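PDB 3MN8: carboxypeptidase D, which catalyses, as a zinc-dependent metallocarboxypeptidase, the release of C-terminal arginine or lysine from peptides and proteins, helping to process hormones, growth factors and neuropeptides. Local coordinates for residues N266-S271 and L306-Y311; H101-V106 and C156-N161; D48-L53 and A61-L66. All coordinates share one frame; numbering follows the deposited sequence.

Interaction 1: N266-S271 and L306-Y311; sequences NNCNDS and LSCCKY
The flat peptide group between Asn267 and Cys268 meets the sulfur of Cys308 obliquely, with Asn267 C and Cys308 SG 4.2 Å apart. The side-chain amide of Asn267 is turned to other partners: its ND2 donates to Ile261 O and, weakly, to Val221 O, and of its side chain only CB comes near Cys308, loosely, at 4.4 Å from SG. The one aromatic ring, that of Tyr311, lies away from the contact and meets Tyr40 edge-to-face.

The covalent link between Cys268 and Cys308 therefore carries nearly all of the contact. Their SG atoms are 2.0 Å apart and the torsion about the S-S bond is -83°, a left-handed disulfide that holds the two CA atoms 5.5 Å apart. On the Cys308 side, SG stands anti to the carbonyl carbon and beside the backbone N (chi1 -75°), which carries it across to its mate.

Each loop has its own brace. Cys268 and Asn269 both adopt left-handed backbone conformations, and Asp270 N bonds back to Asn267 O, evidence for a type I' turn with Cys268 near its apex. Opposite, Ser307 OG donates to Cys309 O at 2.6 Å, coming from above the carbonyl plane, 42° out of it. Cys309 is itself bridged to Cys156, and 306-311 directly follows Glu305, the predicted proton donor/acceptor. The result is a disulfide that cross-links two surface loops near the active site of an M14 carboxypeptidase domain.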
# COMPACT_ATOMS: atom_id res chain seq x y z
N ASN A 266 -2.81 -15.23 17.87
CA ASN A 266 -2.69 -16.69 17.98
C ASN A 266 -3.48 -17.45 16.92
O ASN A 266 -4.00 -18.54 17.18
CB ASN A 266 -3.10 -17.15 19.37
CG ASN A 266 -4.42 -16.55 19.81
OD1 ASN A 266 -5.06 -15.80 19.07
ND2 ASN A 266 -4.84 -16.87 21.03
N ASN A 267 -3.54 -16.88 15.72
CA ASN A 267 -4.35 -17.43 14.64
C ASN A 267 -3.57 -18.42 13.79
O ASN A 267 -2.34 -18.38 13.76
CB ASN A 267 -4.89 -16.29 13.78
CG ASN A 267 -5.40 -15.11 14.61
OD1 ASN A 267 -6.24 -15.27 15.49
ND2 ASN A 267 -4.88 -13.92 14.32
N CYS A 268 -4.30 -19.32 13.12
CA CYS A 268 -3.73 -20.33 12.21
C CYS A 268 -2.49 -21.03 12.75
O CYS A 268 -1.54 -21.30 12.00
CB CYS A 268 -3.40 -19.72 10.83
SG CYS A 268 -3.99 -18.04 10.54
N ASN A 269 -2.49 -21.34 14.05
CA ASN A 269 -1.34 -21.96 14.71
C ASN A 269 -0.13 -21.01 14.85
O ASN A 269 0.93 -21.42 15.34
CB ASN A 269 -0.92 -23.26 14.00
CG ASN A 269 -1.92 -24.40 14.21
OD1 ASN A 269 -1.96 -25.34 13.42
ND2 ASN A 269 -2.71 -24.32 15.27
N ASP A 270 -0.31 -19.76 14.44
CA ASP A 270 0.76 -18.76 14.51
C ASP A 270 0.71 -18.01 15.82
O ASP A 270 -0.36 -17.87 16.42
CB ASP A 270 0.66 -17.77 13.36
CG ASP A 270 0.77 -18.42 12.00
OD1 ASP A 270 1.53 -19.41 11.88
OD2 ASP A 270 0.12 -17.95 11.05
N SER A 271 1.87 -17.52 16.27
CA SER A 271 1.93 -16.67 17.45
C SER A 271 2.61 -15.35 17.13
O SER A 271 3.84 -15.28 17.02
CB SER A 271 2.66 -17.37 18.60
OG SER A 271 2.79 -16.51 19.72
N LEU A 306 -4.76 -11.86 5.54
CA LEU A 306 -6.17 -11.67 5.92
C LEU A 306 -6.85 -12.90 6.52
O LEU A 306 -7.60 -12.78 7.49
CB LEU A 306 -6.98 -11.15 4.73
CG LEU A 306 -6.47 -9.80 4.23
CD1 LEU A 306 -7.08 -9.43 2.90
CD2 LEU A 306 -6.74 -8.74 5.27
N SER A 307 -6.60 -14.06 5.94
CA SER A 307 -7.27 -15.27 6.39
C SER A 307 -6.30 -16.42 6.57
O SER A 307 -5.21 -16.43 5.98
CB SER A 307 -8.36 -15.68 5.40
OG SER A 307 -7.85 -15.67 4.07
N CYS A 308 -6.69 -17.38 7.40
CA CYS A 308 -5.98 -18.63 7.53
C CYS A 308 -6.19 -19.45 6.28
O CYS A 308 -5.26 -20.08 5.76
CB CYS A 308 -6.48 -19.41 8.75
SG CYS A 308 -5.90 -18.73 10.31
N CYS A 309 -7.43 -19.46 5.80
CA CYS A 309 -7.74 -20.10 4.52
C CYS A 309 -7.43 -19.19 3.33
O CYS A 309 -8.02 -18.12 3.16
CB CYS A 309 -9.19 -20.54 4.49
SG CYS A 309 -9.61 -21.41 2.98
N LYS A 310 -6.49 -19.63 2.49
CA LYS A 310 -6.06 -18.82 1.36
C LYS A 310 -7.22 -18.44 0.44
O LYS A 310 -7.38 -17.28 0.08
CB LYS A 310 -4.97 -19.56 0.56
CG LYS A 310 -3.69 -19.78 1.34
CD LYS A 310 -2.61 -20.45 0.48
CE LYS A 310 -1.20 -20.09 1.02
NZ LYS A 310 -0.06 -20.58 0.17
N TYR A 311 -8.03 -19.43 0.08
CA TYR A 311 -9.16 -19.23 -0.83
C TYR A 311 -10.47 -19.73 -0.21
O TYR A 311 -10.90 -20.83 -0.50
CB TYR A 311 -8.93 -20.01 -2.13
CG TYR A 311 -9.68 -19.47 -3.35
CD1 TYR A 311 -9.15 -19.61 -4.63
CD2 TYR A 311 -10.90 -18.82 -3.21
CE1 TYR A 311 -9.81 -19.12 -5.74
CE2 TYR A 311 -11.57 -18.32 -4.33
CZ TYR A 311 -11.02 -18.48 -5.59
OH TYR A 311 -11.66 -18.00 -6.71

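Interaction 2: H101-V106 and C156-N161; sequences HGDETV and CESLPN. With ZN (zinc ion), chain F; GEM ((2-guanidinoethylmercapto)succinic acid), chain G.
Ser158 OG donates to Asp103 OD1 at 2.5 Å, the sole hydrogen bond joining the two segments; at the resolution of these data its very short length should not be read closely. The hydroxyl is anti to the backbone N of Ser158 (chi1 -175°), while CG of Asp103 sits between its own N and carbonyl carbon (chi1 45°), a setting that directs OD1 at the serine. Leu159 N is farther off, 4.5 Å from Asp103 OD1, so the serine hydroxyl makes the real contact. An alanine in place of Asp103 is likely to leave Ser158 OG without its acceptor and the 156-161 loop less firmly tied to the metal-binding turn.

That turn, type I from His101 to Glu104 and closed by Glu104 N to His101 O at 2.7 Å, forms the HxxE zinc motif, placing both ligands on the same ion. Zinc is held by His101 ND1, and Glu104 binds it in bidentate fashion, OE1 and OE2 each at 2.0 Å. The inhibitor (2-guanidinoethylmercapto)succinic acid adds carboxylate O13 at 2.1 Å from the zinc and a longer O12 at 2.6 Å from it, and His217 completes the site. Asp172 OD1 accepts from His101 NE2, a second-shell bond that fixes the imidazole's rotation.

Asp103 and Glu104 also touch Arg165, which hydrogen-bonds the inhibitor. The turn lies between strand 93-97 and helix 106-121, His217 comes from the end of strand 212-217, and Ser158 belongs to the long connection from helix 145-149 to helix 196-205.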
# COMPACT_ATOMS: atom_id res chain seq x y z
N HIS A 101 -0.46 -13.42 -5.00
CA HIS A 101 -0.54 -14.86 -5.05
C HIS A 101 -1.99 -15.18 -5.38
O HIS A 101 -2.89 -15.00 -4.55
CB HIS A 101 -0.10 -15.49 -3.73
CG HIS A 101 1.33 -15.19 -3.38
ND1 HIS A 101 1.68 -14.30 -2.39
CD2 HIS A 101 2.49 -15.64 -3.91
CE1 HIS A 101 3.00 -14.23 -2.31
NE2 HIS A 101 3.51 -15.03 -3.22
N GLY A 102 -2.19 -15.63 -6.63
CA GLY A 102 -3.51 -15.91 -7.17
C GLY A 102 -4.45 -16.73 -6.30
O GLY A 102 -5.67 -16.57 -6.38
N ASP A 103 -3.91 -17.61 -5.47
CA ASP A 103 -4.74 -18.45 -4.60
C ASP A 103 -5.05 -17.79 -3.25
O ASP A 103 -5.77 -18.36 -2.44
CB ASP A 103 -4.09 -19.82 -4.40
CG ASP A 103 -2.60 -19.72 -4.11
OD1 ASP A 103 -1.91 -20.75 -4.26
OD2 ASP A 103 -2.11 -18.63 -3.74
N GLU A 104 -4.50 -16.61 -3.01
CA GLU A 104 -4.80 -15.83 -1.82
C GLU A 104 -5.77 -14.73 -2.21
O GLU A 104 -5.37 -13.67 -2.71
CB GLU A 104 -3.53 -15.24 -1.23
CG GLU A 104 -2.46 -16.27 -0.88
CD GLU A 104 -1.15 -15.61 -0.54
OE1 GLU A 104 -1.15 -14.38 -0.37
OE2 GLU A 104 -0.12 -16.31 -0.47
N THR A 105 -7.05 -14.98 -1.96
CA THR A 105 -8.14 -14.32 -2.67
C THR A 105 -8.97 -13.29 -1.89
O THR A 105 -9.58 -12.42 -2.50
CB THR A 105 -9.10 -15.40 -3.23
OG1 THR A 105 -9.59 -16.21 -2.14
CG2 THR A 105 -8.36 -16.31 -4.21
N VAL A 106 -9.02 -13.39 -0.57
CA VAL A 106 -9.88 -12.50 0.22
C VAL A 106 -9.59 -11.01 -0.05
O VAL A 106 -10.49 -10.22 -0.33
CB VAL A 106 -9.81 -12.82 1.74
CG1 VAL A 106 -10.71 -11.88 2.56
CG2 VAL A 106 -10.15 -14.28 2.01
N CYS A 156 -8.20 -23.73 1.18
CA CYS A 156 -7.52 -23.02 2.25
C CYS A 156 -6.01 -23.13 2.04
O CYS A 156 -5.26 -22.17 2.24
CB CYS A 156 -7.93 -23.58 3.61
SG CYS A 156 -9.60 -23.10 4.12
N GLU A 157 -5.57 -24.32 1.62
CA GLU A 157 -4.17 -24.54 1.27
C GLU A 157 -3.96 -24.49 -0.24
O GLU A 157 -4.82 -24.89 -1.02
CB GLU A 157 -3.69 -25.89 1.81
CG GLU A 157 -3.52 -25.93 3.33
CD GLU A 157 -4.66 -26.66 4.03
OE1 GLU A 157 -4.59 -27.91 4.12
OE2 GLU A 157 -5.60 -25.99 4.49
N SER A 158 -2.80 -23.98 -0.65
CA SER A 158 -2.48 -23.85 -2.06
C SER A 158 -2.44 -25.22 -2.74
O SER A 158 -2.53 -26.24 -2.08
CB SER A 158 -1.13 -23.13 -2.23
OG SER A 158 -0.84 -22.89 -3.60
N LEU A 159 -2.32 -25.22 -4.06
CA LEU A 159 -2.43 -26.44 -4.87
C LEU A 159 -1.08 -27.10 -5.11
O LEU A 159 -0.05 -26.53 -4.78
CB LEU A 159 -3.06 -26.12 -6.23
CG LEU A 159 -4.56 -25.81 -6.38
CD1 LEU A 159 -4.82 -25.28 -7.79
CD2 LEU A 159 -5.45 -27.02 -6.08
N PRO A 160 -1.09 -28.31 -5.69
CA PRO A 160 0.15 -28.98 -6.11
C PRO A 160 1.04 -28.07 -6.95
O PRO A 160 0.55 -27.31 -7.78
CB PRO A 160 -0.37 -30.14 -6.96
CG PRO A 160 -1.67 -30.48 -6.31
CD PRO A 160 -2.27 -29.18 -5.88
N ASN A 161 2.35 -28.15 -6.74
CA ASN A 161 3.30 -27.30 -7.46
C ASN A 161 3.25 -25.83 -7.04
O ASN A 161 4.04 -25.02 -7.51
CB ASN A 161 3.09 -27.42 -8.97
CG ASN A 161 3.28 -28.83 -9.48
OD1 ASN A 161 2.49 -29.33 -10.27
ND2 ASN A 161 4.34 -29.48 -9.02
ZN ZN F . 0.86 -14.53 -0.41
C8 GEM G . 4.85 -14.44 2.35
S7 GEM G . 4.81 -12.67 2.26
C6 GEM G . 4.52 -12.27 3.96
C5 GEM G . 5.53 -12.89 4.92
N3 GEM G . 6.81 -12.24 4.71
C1 GEM G . 7.98 -12.59 5.21
N4 GEM G . 9.07 -11.90 4.92
N2 GEM G . 8.07 -13.66 6.00
C9 GEM G . 5.34 -14.94 1.02
O14 GEM G . 5.52 -14.11 0.11
O15 GEM G . 5.56 -16.16 0.88
C10 GEM G . 3.50 -15.06 2.74
C11 GEM G . 2.37 -14.94 1.73
O12 GEM G . 1.26 -14.53 2.14
O13 GEM G . 2.56 -15.29 0.53

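Interaction 3: D48-L53 and A61-L66; sequences DLFAGL and AKVHFL
Ala61 opens the strand with its methyl facing the helix: Ala61 CB lies 3.6 Å from Leu53 O and 4.3 Å from Leu53 CB. Both residues also touch Leu119 of helix 106-121, so this end of the contact is shared with a second helix.

Lys62 points away from the helix, and its backbone pairs with Gln79. Val63 returns to the helix side and carries the largest share of the interface. One of its branches does the touching: Val63 CG2 approaches Phe50 O at 3.4 Å and Phe50 CB at 3.8 Å. A chi1 of 170° sets CG1 anti to the backbone N and leaves CG2 beside that N, where it meets the helix. The Phe50 ring is met obliquely by the same methyl, and Phe50, Leu53 and Val63 all touch Leu78 of the next strand.

Beyond Val63 the chain leaves the helix. His64 bonds through NE2 to Gln79 OE1 and its backbone pairs with Ala77; the backbone of Leu66 pairs with Leu75.

No polar bond joins the two segments: the contact is van der Waals packing, methyls resting on helix carbonyl oxygens and side-chain carbons. The segment axes come within 7.7 Å, at 138° between their N-to-C directions, that is, inclined by 42° from antiparallel. Helix 43-56 thus lies against edge strand 61-68 of the eight-stranded mixed sheet, a layer of the alpha/beta fold characteristic of M14 zinc carboxypeptidases.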
# COMPACT_ATOMS: atom_id res chain seq x y z
N ASP A 48 -15.57 -5.02 -15.87
CA ASP A 48 -16.93 -4.50 -16.01
C ASP A 48 -17.30 -3.55 -14.87
O ASP A 48 -17.88 -2.48 -15.11
CB ASP A 48 -17.94 -5.64 -16.13
CG ASP A 48 -17.84 -6.40 -17.45
OD1 ASP A 48 -17.27 -5.86 -18.42
OD2 ASP A 48 -18.34 -7.55 -17.51
N LEU A 49 -16.96 -3.92 -13.64
CA LEU A 49 -17.34 -3.10 -12.50
C LEU A 49 -16.56 -1.79 -12.43
O LEU A 49 -17.11 -0.75 -12.02
CB LEU A 49 -17.21 -3.87 -11.19
CG LEU A 49 -17.85 -3.13 -10.01
CD1 LEU A 49 -18.52 -4.11 -9.06
CD2 LEU A 49 -16.82 -2.27 -9.29
N PHE A 50 -15.29 -1.85 -12.82
CA PHE A 50 -14.42 -0.68 -12.84
C PHE A 50 -14.82 0.34 -13.89
O PHE A 50 -14.66 1.53 -13.69
CB PHE A 50 -12.97 -1.09 -13.05
CG PHE A 50 -12.25 -1.40 -11.78
CD1 PHE A 50 -12.94 -1.52 -10.58
CD2 PHE A 50 -10.87 -1.56 -11.77
CE1 PHE A 50 -12.27 -1.80 -9.41
CE2 PHE A 50 -10.19 -1.84 -10.61
CZ PHE A 50 -10.89 -1.96 -9.42
N ALA A 51 -15.32 -0.14 -15.03
CA ALA A 51 -15.84 0.77 -16.05
C ALA A 51 -17.13 1.44 -15.58
O ALA A 51 -17.36 2.62 -15.84
CB ALA A 51 -16.06 0.02 -17.37
N GLY A 52 -17.96 0.67 -14.87
CA GLY A 52 -19.24 1.18 -14.41
C GLY A 52 -19.06 2.31 -13.43
O GLY A 52 -19.75 3.34 -13.49
N LEU A 53 -18.12 2.11 -12.52
CA LEU A 53 -17.81 3.12 -11.52
C LEU A 53 -17.34 4.40 -12.18
O LEU A 53 -17.65 5.50 -11.73
CB LEU A 53 -16.73 2.57 -10.59
CG LEU A 53 -17.23 1.91 -9.30
CD1 LEU A 53 -18.63 1.34 -9.38
CD2 LEU A 53 -16.25 0.89 -8.76
N ALA A 61 -13.91 8.57 -10.03
CA ALA A 61 -13.39 7.25 -10.35
C ALA A 61 -12.77 7.26 -11.73
O ALA A 61 -13.39 7.73 -12.69
CB ALA A 61 -14.49 6.21 -10.27
N LYS A 62 -11.54 6.75 -11.81
CA LYS A 62 -10.80 6.65 -13.06
C LYS A 62 -10.02 5.35 -13.13
O LYS A 62 -9.39 4.95 -12.16
CB LYS A 62 -9.84 7.83 -13.21
CG LYS A 62 -9.01 7.79 -14.49
CD LYS A 62 -8.23 9.09 -14.66
CE LYS A 62 -7.30 9.03 -15.85
NZ LYS A 62 -8.03 8.65 -17.09
N VAL A 63 -10.08 4.68 -14.28
CA VAL A 63 -9.38 3.42 -14.46
C VAL A 63 -8.03 3.63 -15.11
O VAL A 63 -7.92 4.38 -16.07
CB VAL A 63 -10.16 2.44 -15.33
CG1 VAL A 63 -9.29 1.26 -15.69
CG2 VAL A 63 -11.43 1.98 -14.61
N HIS A 64 -7.03 2.95 -14.58
CA HIS A 64 -5.67 3.01 -15.07
C HIS A 64 -5.18 1.64 -15.51
O HIS A 64 -5.35 0.65 -14.78
CB HIS A 64 -4.76 3.56 -13.98
CG HIS A 64 -5.16 4.92 -13.51
ND1 HIS A 64 -4.68 6.07 -14.10
CD2 HIS A 64 -6.02 5.31 -12.54
CE1 HIS A 64 -5.22 7.12 -13.50
NE2 HIS A 64 -6.03 6.68 -12.55
N PHE A 65 -4.60 1.58 -16.70
CA PHE A 65 -4.00 0.36 -17.25
C PHE A 65 -2.53 0.33 -16.87
O PHE A 65 -1.79 1.27 -17.17
CB PHE A 65 -4.18 0.34 -18.77
CG PHE A 65 -3.38 -0.72 -19.47
CD1 PHE A 65 -2.11 -0.45 -19.95
CD2 PHE A 65 -3.92 -1.98 -19.68
CE1 PHE A 65 -1.38 -1.43 -20.61
CE2 PHE A 65 -3.20 -2.95 -20.34
CZ PHE A 65 -1.93 -2.68 -20.81
N LEU A 66 -2.11 -0.75 -16.20
CA LEU A 66 -0.73 -0.88 -15.73
C LEU A 66 0.03 -1.82 -16.65
O LEU A 66 1.25 -1.69 -16.82
CB LEU A 66 -0.71 -1.43 -14.31
CG LEU A 66 -1.58 -0.71 -13.28
CD1 LEU A 66 -1.30 -1.25 -11.90
CD2 LEU A 66 -1.31 0.77 -13.30

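Overall arrangement
From the N terminus, interaction 3 comes first, closing the short connection from helix 43-56 to strand 61-68 at the edge of the mixed sheet. Interaction 2 then closes a longer loop, from the turn after strand 93-97 to 156-161. Interaction 1 closes last, joining 266-271 to 306-311 after strand 300-305. The three loops follow in series, without nesting or crossing. Interactions 1 and 2 nevertheless touch: a Cys309-Cys156 disulfide (SG to SG 2.0 Å) and a probable hydrogen bond from Lys310 N to Cys156 O join their loops beside the zinc site. Interaction 3 stands apart, its centre about 26 Å from that of interaction 2 and 32 Å from that of interaction 1.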